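Local atomic coordinates of disulphide isomerase (Xylella fastidiosa, PDB entry 3FK8), a protein that probably acts as a thioredoxin-fold disulphide isomerase, rearranging disulphide bonds in proteins. Residues 45-48 / 49-53. Sequence-based numbering, arbitrary orientation. Where two conformers were deposited one is given.
Sequences RALD and KSLRN
Arg-45 O receives the amide of Lys-49, N to O 3.0 Å, in the first of a ladder of i to i+4 helical bonds. Beside this bond Lys-49 rests its CB on the same carbonyl oxygen, while the rest of its side chain runs out extended. The Arg-45 guanidinium also turns from the contact, and its NH1 bonds to Asn-39 O. Ala-46 O accepts Ser-50 N with an N-H...O angle of 170°, nearly straight. Ser-50 CB lies 3.6 Å from Ala-46 O, and its OG is hydrogen-bonded to Asp-121 of helix 121-132. These turns belong to helix 42-51 of a thioredoxin fold, whose start carries a CxxC pattern, Cys-41 and Cys-44, consistent with the redox site of this family. Leu-47 O takes Leu-51 N at 2.9 Å. On the same side the two leucines meet through methyl groups, Leu-47 CD1 to Leu-51 CD1 4.0 Å. Leu-51 has CG anti to its carbonyl carbon (chi1 -67°), which swings the branch back over the preceding turn and sets CG 3.4 Å from Leu-47 O. Beyond this pair, Leu-51 packs on Ile-124 and Phe-128 of helix 121-132, and Leu-47 on Pro-93 and Ala-116. Asp-48 O accepts Arg-52 N in a weak bond with a bent angle of 130°. Arg-52 was modelled in two conformers; in one, a bend at chi3 brings the guanidinium edge up to Asp-48 OD2, which lies near its plane, although the carboxylate and guanidinium planes are steeply tilted against each other. The resulting salt bridge, Asp-48 OD2 to Arg-52 NE 3.4 Å, is long, weak and, resting on one conformer, doubtful, whereas Asp-48 OD1 makes a separate salt bridge to Lys-68.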
loop_
_atom_site.group_PDB
_atom_site.type_symbol
_atom_site.label_atom_id
_atom_site.label_comp_id
_atom_site.label_asym_id
_atom_site.label_seq_id
_atom_site.Cartn_x
_atom_site.Cartn_y
_atom_site.Cartn_z
ATOM N N ARG A 45 -9.845 3.771 -3.788
ATOM C CA ARG A 45 -9.831 5.177 -4.123
ATOM C C ARG A 45 -9.931 6.046 -2.868
ATOM O O ARG A 45 -9.267 7.064 -2.747
ATOM C CB ARG A 45 -10.960 5.521 -5.090
ATOM C CG ARG A 45 -10.820 4.787 -6.461
ATOM C CD ARG A 45 -11.737 5.337 -7.577
ATOM N NE ARG A 45 -13.146 5.384 -7.157
ATOM C CZ ARG A 45 -14.052 4.420 -7.349
ATOM N NH1 ARG A 45 -13.737 3.287 -7.954
ATOM N NH2 ARG A 45 -15.307 4.596 -6.944
ATOM N N ALA A 46 -10.769 5.634 -1.912
ATOM C CA ALA A 46 -10.894 6.383 -0.663
ATOM C C ALA A 46 -9.612 6.382 0.152
ATOM O O ALA A 46 -9.235 7.410 0.730
ATOM C CB ALA A 46 -12.060 5.864 0.138
ATOM N N LEU A 47 -8.939 5.228 0.232
ATOM C CA LEU A 47 -7.698 5.169 0.959
ATOM C C LEU A 47 -6.684 6.122 0.334
ATOM O O LEU A 47 -6.003 6.892 1.039
ATOM C CB LEU A 47 -7.157 3.725 0.964
ATOM C CG LEU A 47 -5.811 3.551 1.650
ATOM C CD1 LEU A 47 -5.831 3.927 3.095
ATOM C CD2 LEU A 47 -5.258 2.138 1.426
ATOM N N ASP A 48 -6.564 6.093 -1.010
ATOM C CA ASP A 48 -5.625 6.974 -1.677
ATOM C C ASP A 48 -5.941 8.439 -1.407
ATOM O O ASP A 48 -5.014 9.235 -1.135
ATOM C CB ASP A 48 -5.622 6.712 -3.169
ATOM C CG ASP A 48 -4.488 7.419 -3.872
ATOM O OD1 ASP A 48 -3.338 6.981 -3.687
ATOM O OD2 ASP A 48 -4.781 8.409 -4.550
ATOM N N LYS A 49 -7.226 8.809 -1.464
ATOM C CA LYS A 49 -7.595 10.201 -1.235
ATOM C C LYS A 49 -7.189 10.627 0.176
ATOM O O LYS A 49 -6.662 11.725 0.383
ATOM C CB LYS A 49 -9.092 10.362 -1.472
ATOM C CG LYS A 49 -9.610 11.751 -1.234
ATOM C CD LYS A 49 -11.096 11.815 -1.388
ATOM C CE LYS A 49 -11.533 13.299 -1.395
ATOM N NZ LYS A 49 -13.025 13.484 -1.409
ATOM N N SER A 50 -7.453 9.799 1.178
ATOM C CA SER A 50 -7.034 10.123 2.528
ATOM C C SER A 50 -5.533 10.229 2.711
ATOM O O SER A 50 -5.040 11.146 3.379
ATOM C CB SER A 50 -7.599 9.069 3.481
ATOM O OG SER A 50 -7.374 9.469 4.827
ATOM N N LEU A 51 -4.785 9.304 2.117
ATOM C CA LEU A 51 -3.345 9.332 2.231
ATOM C C LEU A 51 -2.721 10.542 1.563
ATOM O O LEU A 51 -1.610 10.897 1.914
ATOM C CB LEU A 51 -2.697 8.027 1.736
ATOM C CG LEU A 51 -3.029 6.798 2.617
ATOM C CD1 LEU A 51 -2.323 5.594 2.038
ATOM C CD2 LEU A 51 -2.655 7.030 4.101
ATOM N N ARG A 52 -3.481 11.158 0.649
ATOM C CA ARG A 52 -3.077 12.361 -0.073
ATOM C C ARG A 52 -3.185 13.622 0.766
ATOM O O ARG A 52 -2.541 14.638 0.419
ATOM C CB ARG A 52 -3.919 12.548 -1.349
ATOM C CG ARG A 52 -3.449 11.679 -2.485
ATOM C CD ARG A 52 -3.932 12.158 -3.830
ATOM N NE ARG A 52 -5.295 11.767 -4.150
ATOM C CZ ARG A 52 -6.363 12.544 -3.969
ATOM N NH1 ARG A 52 -6.234 13.750 -3.428
ATOM N NH2 ARG A 52 -7.565 12.106 -4.313
ATOM N N ASN A 53 -3.957 13.586 1.861
ATOM C CA ASN A 53 -4.168 14.827 2.627
ATOM C C ASN A 53 -2.857 15.260 3.294
ATOM O O ASN A 53 -1.877 14.525 3.315
ATOM C CB ASN A 53 -5.406 14.763 3.540
ATOM C CG ASN A 53 -5.192 13.995 4.840
ATOM O OD1 ASN A 53 -4.072 13.798 5.286
ATOM N ND2 ASN A 53 -6.295 13.602 5.478
#